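Local coordinates for protein acyl-coenzyme A oxidase 3 (Yarrowia lipolytica, PDB 5YS9) that oxidises acyl-CoA thioesters to trans-2-enoyl-CoAs with FAD, passing the electrons to oxygen to give hydrogen peroxide in peroxisomal beta-oxidation, at residues L325-V330 / T343-Y348; L411-T416 / G456-L461. All blocks are in the same frame, centred on the assembly; numbering follows the deposited sequence.

Contact 1 (325-330 with 343-348) and contact 2 (411-416 with 456-461) both belong to the C-alpha1 helical domain of the oxidase, and each borders an FAD, but not the same one. Their centres lie 33 Å apart and their nearest atoms about 17 Å, so they do not touch. Each FAD sits between the two subunits: contact 1 lends Y348 and I345 to the adenosine end of one cofactor, whereas contact 2 places D457 against the adenosine ribose of the other. By the symmetry of the dimer, the cofactor beside contact 1 is hydrogen-bonded by D457 of the second subunit, so every FAD meets both kinds of contact, one from each chain.

Contact 1 of 2, residues L325-V330 / T343-Y348; sequences LRYACV and TKIIDY. With FAD (flavin-adenine dinucleotide), chain D.
Residues 325-330 of helix 300-330 meet the short 3-10 turn at 345-347, with A328 and I346 nearest at 4.9 Å between CA atoms and I346 N giving a hydrogen bond to A328 O at 3.1 Å. Alanine suits this crossing: its small CB lets the backbones close in, and I345 CG1 and I346 CD1 pack against it. With I346 CG1 anti to the backbone N (chi1 -167°), its CD1 also reaches L325 CD2 at 4.1 Å, the two side chains crossing at about a right angle, while I346 CG2 lies over C329 CA. K344 runs beside the helix, its methylenes passing C329 O before NZ bonds to that oxygen at 3.1 Å, nearly along the C=O axis; a long, flexible amine can reach this carbonyl.

The pairing belongs to the connection between two long helices of the acyl-CoA dehydrogenase-like C-alpha1 domain, where the chain turns back before helix 349-385, and it forms part of an FAD pocket. The CG1-CD1 arm of I345 runs between A328 and the adenosine ribose of FAD, CG1 3.6 Å from A328 O and CD1 3.6 Å from O4B, while CG2 lies by the ribose and N9A. Y348, at the N-cap of helix 349-385, lays one ring face against the adenine, CE2 being 3.5 Å from C6A; T343 CG2 packs on the opposite face, toward the rim. Y348 OH is held by Q333 O, which helps fix the ring. An alanine in place of Y348 would probably leave the adenine without this aromatic neighbour and the carbonyl of Q333 without its hydroxyl partner.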
ATOM      1  N   LEU A 325       8.679  -2.199  15.799  1.00 30.75           N
ATOM      2  CA  LEU A 325       9.635  -2.975  16.616  1.00 32.60           C
ATOM      3  C   LEU A 325       9.430  -2.828  18.122  1.00 32.44           C
ATOM      4  O   LEU A 325       9.528  -3.808  18.865  1.00 32.74           O
ATOM      5  CB  LEU A 325      11.082  -2.639  16.234  1.00 31.36           C
ATOM      6  CG  LEU A 325      11.509  -3.319  14.925  1.00 32.18           C
ATOM      7  CD1 LEU A 325      12.869  -2.875  14.407  1.00 32.04           C
ATOM      8  CD2 LEU A 325      11.480  -4.839  15.056  1.00 32.56           C
ATOM      9  N   ARG A 326       9.163  -1.610  18.569  1.00 33.34           N
ATOM     10  CA  ARG A 326       8.850  -1.373  19.978  1.00 33.54           C
ATOM     11  C   ARG A 326       7.566  -2.060  20.372  1.00 34.31           C
ATOM     12  O   ARG A 326       7.532  -2.748  21.406  1.00 34.07           O
ATOM     13  CB  ARG A 326       8.752   0.119  20.298  1.00 33.37           C
ATOM     14  CG  ARG A 326      10.105   0.774  20.400  1.00 30.54           C
ATOM     15  CD  ARG A 326       9.954   2.264  20.568  1.00 28.77           C
ATOM     16  NE  ARG A 326      11.272   2.860  20.458  1.00 31.50           N
ATOM     17  CZ  ARG A 326      11.573   4.159  20.563  1.00 29.61           C
ATOM     18  NH1 ARG A 326      10.628   5.069  20.739  1.00 28.34           N
ATOM     19  NH2 ARG A 326      12.853   4.532  20.436  1.00 29.23           N
ATOM     20  N   TYR A 327       6.516  -1.892  19.556  1.00 32.84           N
ATOM     21  CA  TYR A 327       5.309  -2.712  19.715  1.00 30.71           C
ATOM     22  C   TYR A 327       5.651  -4.182  19.796  1.00 31.39           C
ATOM     23  O   TYR A 327       5.256  -4.871  20.721  1.00 34.87           O
ATOM     24  CB  TYR A 327       4.329  -2.533  18.560  1.00 30.87           C
ATOM     25  CG  TYR A 327       2.998  -3.209  18.779  1.00 28.09           C
ATOM     26  CD1 TYR A 327       2.176  -2.831  19.825  1.00 28.33           C
ATOM     27  CD2 TYR A 327       2.561  -4.188  17.944  1.00 30.44           C
ATOM     28  CE1 TYR A 327       0.977  -3.457  20.061  1.00 29.73           C
ATOM     29  CE2 TYR A 327       1.360  -4.824  18.170  1.00 33.14           C
ATOM     30  CZ  TYR A 327       0.558  -4.445  19.233  1.00 32.66           C
ATOM     31  OH  TYR A 327      -0.676  -5.042  19.439  1.00 35.92           O
ATOM     32  N   ALA A 328       6.420  -4.669  18.844  1.00 32.00           N
ATOM     33  CA  ALA A 328       6.774  -6.081  18.849  1.00 31.05           C
ATOM     34  C   ALA A 328       7.449  -6.581  20.155  1.00 30.84           C
ATOM     35  O   ALA A 328       7.292  -7.760  20.513  1.00 30.37           O
ATOM     36  CB  ALA A 328       7.656  -6.357  17.652  1.00 31.60           C
ATOM     37  N   CYS A 329       8.213  -5.715  20.826  1.00 30.76           N
ATOM     38  CA  CYS A 329       8.990  -6.123  22.008  1.00 35.43           C
ATOM     39  C   CYS A 329       8.120  -6.314  23.230  1.00 39.68           C
ATOM     40  O   CYS A 329       8.514  -7.020  24.178  1.00 40.80           O
ATOM     41  CB  CYS A 329      10.118  -5.134  22.312  1.00 38.13           C
ATOM     42  SG  CYS A 329      11.420  -5.117  21.015  1.00 36.13           S
ATOM     43  N   VAL A 330       6.958  -5.679  23.201  1.00 40.61           N
ATOM     44  CA  VAL A 330       6.016  -5.761  24.293  1.00 36.76           C
ATOM     45  C   VAL A 330       4.746  -6.547  24.016  1.00 36.23           C
ATOM     46  O   VAL A 330       4.056  -6.906  24.938  1.00 32.33           O
ATOM     47  CB  VAL A 330       5.645  -4.366  24.825  1.00 35.16           C
ATOM     48  CG1 VAL A 330       6.878  -3.507  24.947  1.00 36.08           C
ATOM     49  CG2 VAL A 330       4.603  -3.698  23.960  1.00 33.82           C
ATOM     50  N   THR A 343       4.061 -15.657  24.256  1.00 38.38           N
ATOM     51  CA  THR A 343       5.277 -15.183  23.645  1.00 37.47           C
ATOM     52  C   THR A 343       5.103 -13.783  23.087  1.00 39.25           C
ATOM     53  O   THR A 343       4.099 -13.484  22.465  1.00 41.31           O
ATOM     54  CB  THR A 343       5.697 -16.147  22.520  1.00 36.62           C
ATOM     55  OG1 THR A 343       5.840 -17.461  23.054  1.00 36.61           O
ATOM     56  CG2 THR A 343       6.990 -15.739  21.905  1.00 35.82           C
ATOM     57  N   LYS A 344       6.094 -12.933  23.305  1.00 38.49           N
ATOM     58  CA  LYS A 344       6.167 -11.652  22.639  1.00 37.91           C
ATOM     59  C   LYS A 344       6.435 -11.913  21.174  1.00 37.66           C
ATOM     60  O   LYS A 344       7.259 -12.734  20.844  1.00 35.99           O
ATOM     61  CB  LYS A 344       7.296 -10.802  23.219  1.00 40.23           C
ATOM     62  CG  LYS A 344       7.328 -10.713  24.730  1.00 39.76           C
ATOM     63  CD  LYS A 344       8.729 -10.447  25.217  1.00 40.66           C
ATOM     64  CE  LYS A 344       8.736  -9.558  26.436  1.00 43.76           C
ATOM     65  NZ  LYS A 344       9.894  -8.628  26.424  1.00 50.15           N
ATOM     66  N   ILE A 345       5.767 -11.185  20.300  1.00 32.98           N
ATOM     67  CA  ILE A 345       5.855 -11.452  18.877  1.00 33.31           C
ATOM     68  C   ILE A 345       7.272 -11.267  18.345  1.00 37.55           C
ATOM     69  O   ILE A 345       7.669 -11.907  17.390  1.00 35.15           O
ATOM     70  CB  ILE A 345       4.814 -10.675  18.049  1.00 31.58           C
ATOM     71  CG1 ILE A 345       4.843  -9.187  18.366  1.00 31.57           C
ATOM     72  CG2 ILE A 345       3.435 -11.241  18.305  1.00 32.31           C
ATOM     73  CD1 ILE A 345       4.004  -8.357  17.434  1.00 29.31           C
ATOM     74  N   ILE A 346       8.034 -10.400  18.986  1.00 37.27           N
ATOM     75  CA  ILE A 346       9.401 -10.168  18.595  1.00 37.97           C
ATOM     76  C   ILE A 346      10.171 -11.473  18.697  1.00 38.07           C
ATOM     77  O   ILE A 346      11.089 -11.707  17.940  1.00 40.85           O
ATOM     78  CB  ILE A 346      10.070  -9.095  19.463  1.00 40.47           C
ATOM     79  CG1 ILE A 346      11.377  -8.642  18.845  1.00 42.38           C
ATOM     80  CG2 ILE A 346      10.338  -9.615  20.859  1.00 41.82           C
ATOM     81  CD1 ILE A 346      11.253  -8.140  17.432  1.00 43.54           C
ATOM     82  N   ASP A 347       9.828 -12.290  19.675  1.00 38.78           N
ATOM     83  CA  ASP A 347      10.435 -13.603  19.851  1.00 37.35           C
ATOM     84  C   ASP A 347      10.159 -14.652  18.770  1.00 37.02           C
ATOM     85  O   ASP A 347      10.920 -15.576  18.619  1.00 41.95           O
ATOM     86  CB  ASP A 347      10.179 -14.139  21.245  1.00 36.46           C
ATOM     87  CG  ASP A 347      11.014 -13.455  22.271  1.00 38.46           C
ATOM     88  OD1 ASP A 347      12.151 -13.109  21.937  1.00 33.49           O
ATOM     89  OD2 ASP A 347      10.534 -13.251  23.396  1.00 41.44           O
ATOM     90  N   TYR A 348       9.049 -14.541  18.062  1.00 40.71           N
ATOM     91  CA  TYR A 348       8.780 -15.411  16.923  1.00 41.98           C
ATOM     92  C   TYR A 348       9.746 -15.189  15.775  1.00 41.77           C
ATOM     93  O   TYR A 348      10.020 -14.072  15.406  1.00 39.89           O
ATOM     94  CB  TYR A 348       7.370 -15.189  16.395  1.00 40.62           C
ATOM     95  CG  TYR A 348       6.288 -15.619  17.332  1.00 43.64           C
ATOM     96  CD1 TYR A 348       6.355 -16.827  17.981  1.00 42.46           C
ATOM     97  CD2 TYR A 348       5.203 -14.810  17.571  1.00 44.81           C
ATOM     98  CE1 TYR A 348       5.367 -17.220  18.840  1.00 43.59           C
ATOM     99  CE2 TYR A 348       4.210 -15.196  18.429  1.00 42.98           C
ATOM    100  CZ  TYR A 348       4.300 -16.403  19.059  1.00 43.86           C
ATOM    101  OH  TYR A 348       3.314 -16.791  19.913  1.00 43.13           O
TER
HETATM  102  PA  FAD D 801      -2.397  -9.773  17.036  1.00 56.81           P
HETATM  103  O1A FAD D 801      -3.240 -10.990  16.996  1.00 54.66           O
HETATM  104  O2A FAD D 801      -1.610  -9.434  18.242  1.00 56.38           O
HETATM  105  O5B FAD D 801      -1.341  -9.760  15.867  1.00 61.91           O
HETATM  106  C5B FAD D 801      -0.539  -8.595  15.752  1.00 57.00           C
HETATM  107  C4B FAD D 801       0.626  -8.903  14.850  1.00 57.70           C
HETATM  108  O4B FAD D 801       1.395  -9.943  15.439  1.00 59.13           O
HETATM  109  C3B FAD D 801       0.087  -9.427  13.544  1.00 58.11           C
HETATM  110  O3B FAD D 801       0.794  -8.851  12.463  1.00 52.66           O
HETATM  111  C2B FAD D 801       0.392 -10.893  13.565  1.00 56.35           C
HETATM  112  O2B FAD D 801       0.705 -11.339  12.252  1.00 50.79           O
HETATM  113  C1B FAD D 801       1.558 -11.004  14.521  1.00 57.28           C
HETATM  114  N9A FAD D 801       1.376 -12.294  15.187  1.00 66.31           N
HETATM  115  C8A FAD D 801       0.463 -12.565  16.123  1.00 62.99           C
HETATM  116  N7A FAD D 801       0.549 -13.855  16.496  1.00 68.09           N
HETATM  117  C5A FAD D 801       1.521 -14.430  15.780  1.00 66.01           C
HETATM  118  C6A FAD D 801       2.123 -15.770  15.675  1.00 62.96           C
HETATM  119  N6A FAD D 801       1.701 -16.796  16.434  1.00 59.90           N
HETATM  120  N1A FAD D 801       3.115 -15.932  14.794  1.00 62.58           N
HETATM  121  C2A FAD D 801       3.550 -14.923  14.033  1.00 65.85           C
HETATM  122  N3A FAD D 801       3.055 -13.686  14.069  1.00 57.85           N
HETATM  123  C4A FAD D 801       2.056 -13.391  14.909  1.00 63.52           C
HETATM  124  N1  FAD D 801     -13.258  -7.233  16.523  1.00 37.15           N
HETATM  125  C2  FAD D 801     -14.489  -7.530  16.959  1.00 34.21           C
HETATM  126  O2  FAD D 801     -14.615  -8.430  17.780  1.00 33.07           O
HETATM  127  N3  FAD D 801     -15.581  -6.909  16.533  1.00 32.60           N
HETATM  128  C4  FAD D 801     -15.526  -5.941  15.647  1.00 32.61           C
HETATM  129  O4  FAD D 801     -16.552  -5.387  15.280  1.00 35.76           O
HETATM  130  C4X FAD D 801     -14.221  -5.544  15.115  1.00 35.29           C
HETATM  131  N5  FAD D 801     -14.100  -4.570  14.212  1.00 38.16           N
HETATM  132  C5X FAD D 801     -12.897  -4.219  13.753  1.00 38.28           C
HETATM  133  C6  FAD D 801     -12.815  -3.193  12.839  1.00 40.96           C
HETATM  134  C7  FAD D 801     -11.590  -2.811  12.354  1.00 39.97           C
HETATM  135  C7M FAD D 801     -11.506  -1.706  11.350  1.00 43.98           C
HETATM  136  C8  FAD D 801     -10.372  -3.500  12.823  1.00 41.83           C
HETATM  137  C8M FAD D 801      -9.034  -3.094  12.300  1.00 46.05           C
HETATM  138  C9  FAD D 801     -10.454  -4.529  13.733  1.00 41.92           C
HETATM  139  C9A FAD D 801     -11.678  -4.912  14.226  1.00 38.72           C
HETATM  140  N10 FAD D 801     -11.782  -5.955  15.159  1.00 37.29           N
HETATM  141  C10 FAD D 801     -13.053  -6.271  15.623  1.00 35.45           C
HETATM  142  C1' FAD D 801     -10.616  -6.672  15.678  1.00 42.46           C
HETATM  143  C2' FAD D 801      -9.863  -7.517  14.649  1.00 45.12           C
HETATM  144  O2' FAD D 801     -10.524  -8.762  14.456  1.00 42.19           O
HETATM  145  C3' FAD D 801      -8.421  -7.752  15.100  1.00 46.35           C
HETATM  146  O3' FAD D 801      -7.676  -6.599  14.767  1.00 44.76           O
HETATM  147  C4' FAD D 801      -7.720  -8.936  14.453  1.00 48.67           C
HETATM  148  O4' FAD D 801      -8.648 -10.004  14.337  1.00 50.27           O
HETATM  149  C5' FAD D 801      -6.572  -9.471  15.295  1.00 50.95           C
HETATM  150  O5' FAD D 801      -5.374  -8.715  15.235  1.00 52.52           O
HETATM  151  P   FAD D 801      -4.710  -8.173  16.578  1.00 55.76           P
HETATM  152  O1P FAD D 801      -4.773  -6.695  16.601  1.00 63.04           O
HETATM  153  O2P FAD D 801      -5.294  -8.929  17.704  1.00 59.58           O
HETATM  154  O3P FAD D 801      -3.160  -8.490  16.472  1.00 63.61           O

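Contact 2 of 2, residues L411-T416 / G456-L461; sequences LKAFTT and GDNNVL. With FAD (flavin-adenine dinucleotide), chain C.
K412 and N458 cross at about a right angle, the lysine ammonium meeting the asparagine oxygen end-on: NZ bonds to N458 OD1 at 2.8 Å, with a C=O...N angle of 167°. The same NZ reaches G456 O at 2.9 Å, in that carbonyl's plane, and also bonds to the backbone oxygens of Q451 and W454. A buried lysine is surrounded by oxygen acceptors, which probably stabilise its charge. CG lies anti to the backbone N (chi1 -174°) and the chain bends at chi2, carrying CD past L461 CD1 at 3.7 Å.

The amide of N458 faces helix 391-428, with CG 3.6 Å from A413 CA; the small alanine permits that approach, and T416 OG1 lies 2.9 Å from ND2. Here the start of helix 458-477 packs against helix 391-428 within the C-alpha1 domain. D457 is the N-cap of helix 458-477: OD2 accepts from V460 N, and weakly from N459 N, while the FAD ribose hydroxyl O2B donates to it at 2.7 Å. A carboxylate suits the place because OD2 can accept from backbone N-H groups and the ribose hydroxyl at once. G456 has a positive phi, and a side chain there would collide with the preceding carbonyl oxygen and L461 CD1.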
ATOM      1  N   LEU A 411      18.019   4.116  -7.512  1.00 40.21           N
ATOM      2  CA  LEU A 411      17.976   4.318  -6.080  1.00 39.64           C
ATOM      3  C   LEU A 411      16.735   5.112  -5.633  1.00 38.47           C
ATOM      4  O   LEU A 411      16.076   4.720  -4.680  1.00 37.87           O
ATOM      5  CB  LEU A 411      19.226   5.042  -5.624  1.00 39.47           C
ATOM      6  CG  LEU A 411      20.402   4.298  -4.967  1.00 42.72           C
ATOM      7  CD1 LEU A 411      20.416   2.815  -5.049  1.00 40.04           C
ATOM      8  CD2 LEU A 411      21.717   4.832  -5.527  1.00 45.38           C
ATOM      9  N   LYS A 412      16.444   6.218  -6.306  1.00 33.96           N
ATOM     10  CA  LYS A 412      15.201   6.948  -6.073  1.00 34.88           C
ATOM     11  C   LYS A 412      13.982   6.018  -6.209  1.00 34.11           C
ATOM     12  O   LYS A 412      13.156   5.976  -5.308  1.00 31.17           O
ATOM     13  CB  LYS A 412      15.038   8.155  -7.015  1.00 33.09           C
ATOM     14  CG  LYS A 412      13.818   8.994  -6.680  1.00 31.46           C
ATOM     15  CD  LYS A 412      12.566   8.568  -7.434  1.00 30.04           C
ATOM     16  CE  LYS A 412      11.412   9.478  -7.089  1.00 27.73           C
ATOM     17  NZ  LYS A 412      10.192   9.107  -7.847  1.00 29.41           N
ATOM     18  N   ALA A 413      13.898   5.278  -7.322  1.00 33.33           N
ATOM     19  CA  ALA A 413      12.737   4.426  -7.588  1.00 33.22           C
ATOM     20  C   ALA A 413      12.520   3.435  -6.477  1.00 32.72           C
ATOM     21  O   ALA A 413      11.460   3.440  -5.856  1.00 30.99           O
ATOM     22  CB  ALA A 413      12.846   3.696  -8.908  1.00 31.89           C
ATOM     23  N   PHE A 414      13.556   2.647  -6.198  1.00 32.17           N
ATOM     24  CA  PHE A 414      13.447   1.534  -5.251  1.00 32.49           C
ATOM     25  C   PHE A 414      13.377   1.904  -3.773  1.00 31.36           C
ATOM     26  O   PHE A 414      12.696   1.215  -3.006  1.00 30.70           O
ATOM     27  CB  PHE A 414      14.526   0.466  -5.541  1.00 32.48           C
ATOM     28  CG  PHE A 414      14.219  -0.326  -6.787  1.00 33.23           C
ATOM     29  CD1 PHE A 414      13.220  -1.289  -6.764  1.00 30.55           C
ATOM     30  CD2 PHE A 414      14.859  -0.047  -8.005  1.00 33.21           C
ATOM     31  CE1 PHE A 414      12.895  -2.005  -7.913  1.00 32.60           C
ATOM     32  CE2 PHE A 414      14.543  -0.752  -9.165  1.00 33.25           C
ATOM     33  CZ  PHE A 414      13.549  -1.727  -9.126  1.00 34.00           C
ATOM     34  N   THR A 415      14.067   2.972  -3.375  1.00 30.64           N
ATOM     35  CA  THR A 415      14.013   3.422  -2.011  1.00 28.66           C
ATOM     36  C   THR A 415      12.651   4.079  -1.743  1.00 30.67           C
ATOM     37  O   THR A 415      12.118   3.996  -0.651  1.00 27.25           O
ATOM     38  CB  THR A 415      15.211   4.343  -1.573  1.00 29.20           C
ATOM     39  OG1 THR A 415      15.256   5.573  -2.325  1.00 28.25           O
ATOM     40  CG2 THR A 415      16.521   3.623  -1.678  1.00 28.74           C
ATOM     41  N   THR A 416      12.066   4.732  -2.733  1.00 32.96           N
ATOM     42  CA  THR A 416      10.723   5.254  -2.515  1.00 30.65           C
ATOM     43  C   THR A 416       9.704   4.126  -2.405  1.00 31.79           C
ATOM     44  O   THR A 416       8.944   4.111  -1.433  1.00 37.69           O
ATOM     45  CB  THR A 416      10.319   6.370  -3.487  1.00 28.91           C
ATOM     46  OG1 THR A 416      10.382   5.939  -4.849  1.00 31.00           O
ATOM     47  CG2 THR A 416      11.227   7.540  -3.261  1.00 29.81           C
ATOM     48  N   GLY A 456       9.714  12.086 -11.303  1.00 39.91           N
ATOM     49  CA  GLY A 456      10.024  10.985 -12.174  1.00 40.48           C
ATOM     50  C   GLY A 456       9.255   9.764 -11.768  1.00 37.98           C
ATOM     51  O   GLY A 456       9.454   9.256 -10.695  1.00 40.13           O
ATOM     52  N   ASP A 457       8.401   9.271 -12.646  1.00 35.98           N
ATOM     53  CA  ASP A 457       7.631   8.088 -12.339  1.00 34.52           C
ATOM     54  C   ASP A 457       8.593   6.949 -12.129  1.00 33.36           C
ATOM     55  O   ASP A 457       9.499   6.756 -12.903  1.00 31.16           O
ATOM     56  CB  ASP A 457       6.687   7.767 -13.491  1.00 34.96           C
ATOM     57  CG  ASP A 457       5.960   6.480 -13.299  1.00 34.62           C
ATOM     58  OD1 ASP A 457       4.943   6.470 -12.609  1.00 36.07           O
ATOM     59  OD2 ASP A 457       6.394   5.473 -13.844  1.00 36.88           O
ATOM     60  N   ASN A 458       8.375   6.176 -11.085  1.00 31.97           N
ATOM     61  CA  ASN A 458       9.328   5.134 -10.731  1.00 33.64           C
ATOM     62  C   ASN A 458       9.572   4.117 -11.857  1.00 36.03           C
ATOM     63  O   ASN A 458      10.739   3.730 -12.105  1.00 36.90           O
ATOM     64  CB  ASN A 458       8.882   4.419  -9.462  1.00 33.19           C
ATOM     65  CG  ASN A 458       9.267   5.171  -8.225  1.00 33.78           C
ATOM     66  OD1 ASN A 458       9.628   6.364  -8.288  1.00 32.01           O
ATOM     67  ND2 ASN A 458       9.262   4.464  -7.087  1.00 32.69           N
ATOM     68  N   ASN A 459       8.489   3.716 -12.525  1.00 32.29           N
ATOM     69  CA  ASN A 459       8.548   2.728 -13.587  1.00 36.57           C
ATOM     70  C   ASN A 459       9.251   3.312 -14.792  1.00 40.53           C
ATOM     71  O   ASN A 459      10.059   2.618 -15.425  1.00 40.93           O
ATOM     72  CB  ASN A 459       7.143   2.182 -13.965  1.00 36.01           C
ATOM     73  CG  ASN A 459       6.616   1.193 -12.933  1.00 38.46           C
ATOM     74  OD1 ASN A 459       7.092   0.065 -12.868  1.00 42.73           O
ATOM     75  ND2 ASN A 459       5.683   1.625 -12.089  1.00 33.25           N
ATOM     76  N   VAL A 460       8.982   4.585 -15.084  1.00 40.90           N
ATOM     77  CA  VAL A 460       9.649   5.246 -16.189  1.00 41.47           C
ATOM     78  C   VAL A 460      11.135   5.430 -15.887  1.00 38.30           C
ATOM     79  O   VAL A 460      11.941   5.240 -16.779  1.00 38.84           O
ATOM     80  CB  VAL A 460       8.978   6.585 -16.576  1.00 43.10           C
ATOM     81  CG1 VAL A 460       9.855   7.390 -17.536  1.00 41.75           C
ATOM     82  CG2 VAL A 460       7.622   6.307 -17.236  1.00 39.32           C
ATOM     83  N   LEU A 461      11.499   5.789 -14.663  1.00 35.48           N
ATOM     84  CA  LEU A 461      12.931   5.871 -14.304  1.00 36.61           C
ATOM     85  C   LEU A 461      13.642   4.512 -14.430  1.00 37.08           C
ATOM     86  O   LEU A 461      14.747   4.450 -14.962  1.00 36.89           O
ATOM     87  CB  LEU A 461      13.139   6.417 -12.894  1.00 34.13           C
ATOM     88  CG  LEU A 461      12.698   7.853 -12.641  1.00 35.04           C
ATOM     89  CD1 LEU A 461      12.791   8.186 -11.152  1.00 32.83           C
ATOM     90  CD2 LEU A 461      13.524   8.851 -13.443  1.00 34.15           C
TER
HETATM   91  PA  FAD C 801       2.437   9.723 -17.045  1.00 47.83           P
HETATM   92  O1A FAD C 801       1.439   9.902 -18.123  1.00 54.85           O
HETATM   93  O2A FAD C 801       3.843  10.139 -17.246  1.00 49.21           O
HETATM   94  O5B FAD C 801       2.469   8.171 -16.746  1.00 48.59           O
HETATM   95  C5B FAD C 801       1.287   7.500 -16.345  1.00 45.50           C
HETATM   96  C4B FAD C 801       1.529   6.010 -16.209  1.00 48.94           C
HETATM   97  O4B FAD C 801       1.957   5.482 -17.458  1.00 51.57           O
HETATM   98  C3B FAD C 801       2.629   5.738 -15.219  1.00 47.94           C
HETATM   99  O3B FAD C 801       2.306   4.590 -14.460  1.00 48.72           O
HETATM  100  C2B FAD C 801       3.819   5.389 -16.057  1.00 46.44           C
HETATM  101  O2B FAD C 801       4.556   4.366 -15.416  1.00 39.34           O
HETATM  102  C1B FAD C 801       3.238   4.889 -17.354  1.00 48.47           C
HETATM  103  N9A FAD C 801       4.155   5.301 -18.434  1.00 54.28           N
HETATM  104  C8A FAD C 801       4.377   6.543 -18.878  1.00 52.87           C
HETATM  105  N7A FAD C 801       5.303   6.541 -19.851  1.00 54.20           N
HETATM  106  C5A FAD C 801       5.689   5.280 -20.037  1.00 56.33           C
HETATM  107  C6A FAD C 801       6.638   4.576 -20.911  1.00 56.53           C
HETATM  108  N6A FAD C 801       7.380   5.240 -21.812  1.00 57.43           N
HETATM  109  N1A FAD C 801       6.737   3.245 -20.775  1.00 58.98           N
HETATM  110  C2A FAD C 801       6.006   2.570 -19.883  1.00 51.87           C
HETATM  111  N3A FAD C 801       5.132   3.143 -19.063  1.00 49.14           N
HETATM  112  C4A FAD C 801       4.934   4.466 -19.096  1.00 54.24           C
HETATM  113  N1  FAD C 801       3.941  18.775 -11.280  1.00 37.54           N
HETATM  114  C2  FAD C 801       4.422  20.026 -11.312  1.00 41.65           C
HETATM  115  O2  FAD C 801       4.950  20.438 -12.341  1.00 46.95           O
HETATM  116  N3  FAD C 801       4.369  20.853 -10.280  1.00 40.92           N
HETATM  117  C4  FAD C 801       3.828  20.497  -9.136  1.00 35.56           C
HETATM  118  O4  FAD C 801       3.787  21.288  -8.204  1.00 35.04           O
HETATM  119  C4X FAD C 801       3.272  19.150  -9.011  1.00 36.09           C
HETATM  120  N5  FAD C 801       2.709  18.741  -7.882  1.00 37.22           N
HETATM  121  C5X FAD C 801       2.199  17.510  -7.801  1.00 39.43           C
HETATM  122  C6  FAD C 801       1.618  17.135  -6.616  1.00 38.52           C
HETATM  123  C7  FAD C 801       1.079  15.886  -6.483  1.00 36.92           C
HETATM  124  C7M FAD C 801       0.464  15.510  -5.168  1.00 40.20           C
HETATM  125  C8  FAD C 801       1.127  14.944  -7.621  1.00 36.53           C
HETATM  126  C8M FAD C 801       0.551  13.568  -7.496  1.00 39.54           C
HETATM  127  C9  FAD C 801       1.719  15.314  -8.811  1.00 40.45           C
HETATM  128  C9A FAD C 801       2.257  16.571  -8.945  1.00 38.63           C
HETATM  129  N10 FAD C 801       2.863  16.975 -10.140  1.00 36.97           N
HETATM  130  C10 FAD C 801       3.361  18.279 -10.188  1.00 36.23           C
HETATM  131  C1' FAD C 801       2.920  16.103 -11.313  1.00 41.05           C
HETATM  132  C2' FAD C 801       3.927  14.969 -11.267  1.00 44.83           C
HETATM  133  O2' FAD C 801       5.221  15.527 -11.413  1.00 44.32           O
HETATM  134  C3' FAD C 801       3.619  14.007 -12.414  1.00 45.26           C
HETATM  135  O3' FAD C 801       2.370  13.414 -12.111  1.00 45.31           O
HETATM  136  C4' FAD C 801       4.601  12.869 -12.692  1.00 44.77           C
HETATM  137  O4' FAD C 801       5.942  13.319 -12.830  1.00 50.84           O
HETATM  138  C5' FAD C 801       4.276  12.199 -14.006  1.00 42.79           C
HETATM  139  O5' FAD C 801       3.019  11.567 -13.922  1.00 50.92           O
HETATM  140  P   FAD C 801       1.931  11.706 -15.062  1.00 46.99           P
HETATM  141  O1P FAD C 801       0.650  12.010 -14.390  1.00 51.38           O
HETATM  142  O2P FAD C 801       2.463  12.602 -16.117  1.00 47.91           O
HETATM  143  O3P FAD C 801       1.850  10.235 -15.645  1.00 50.53           O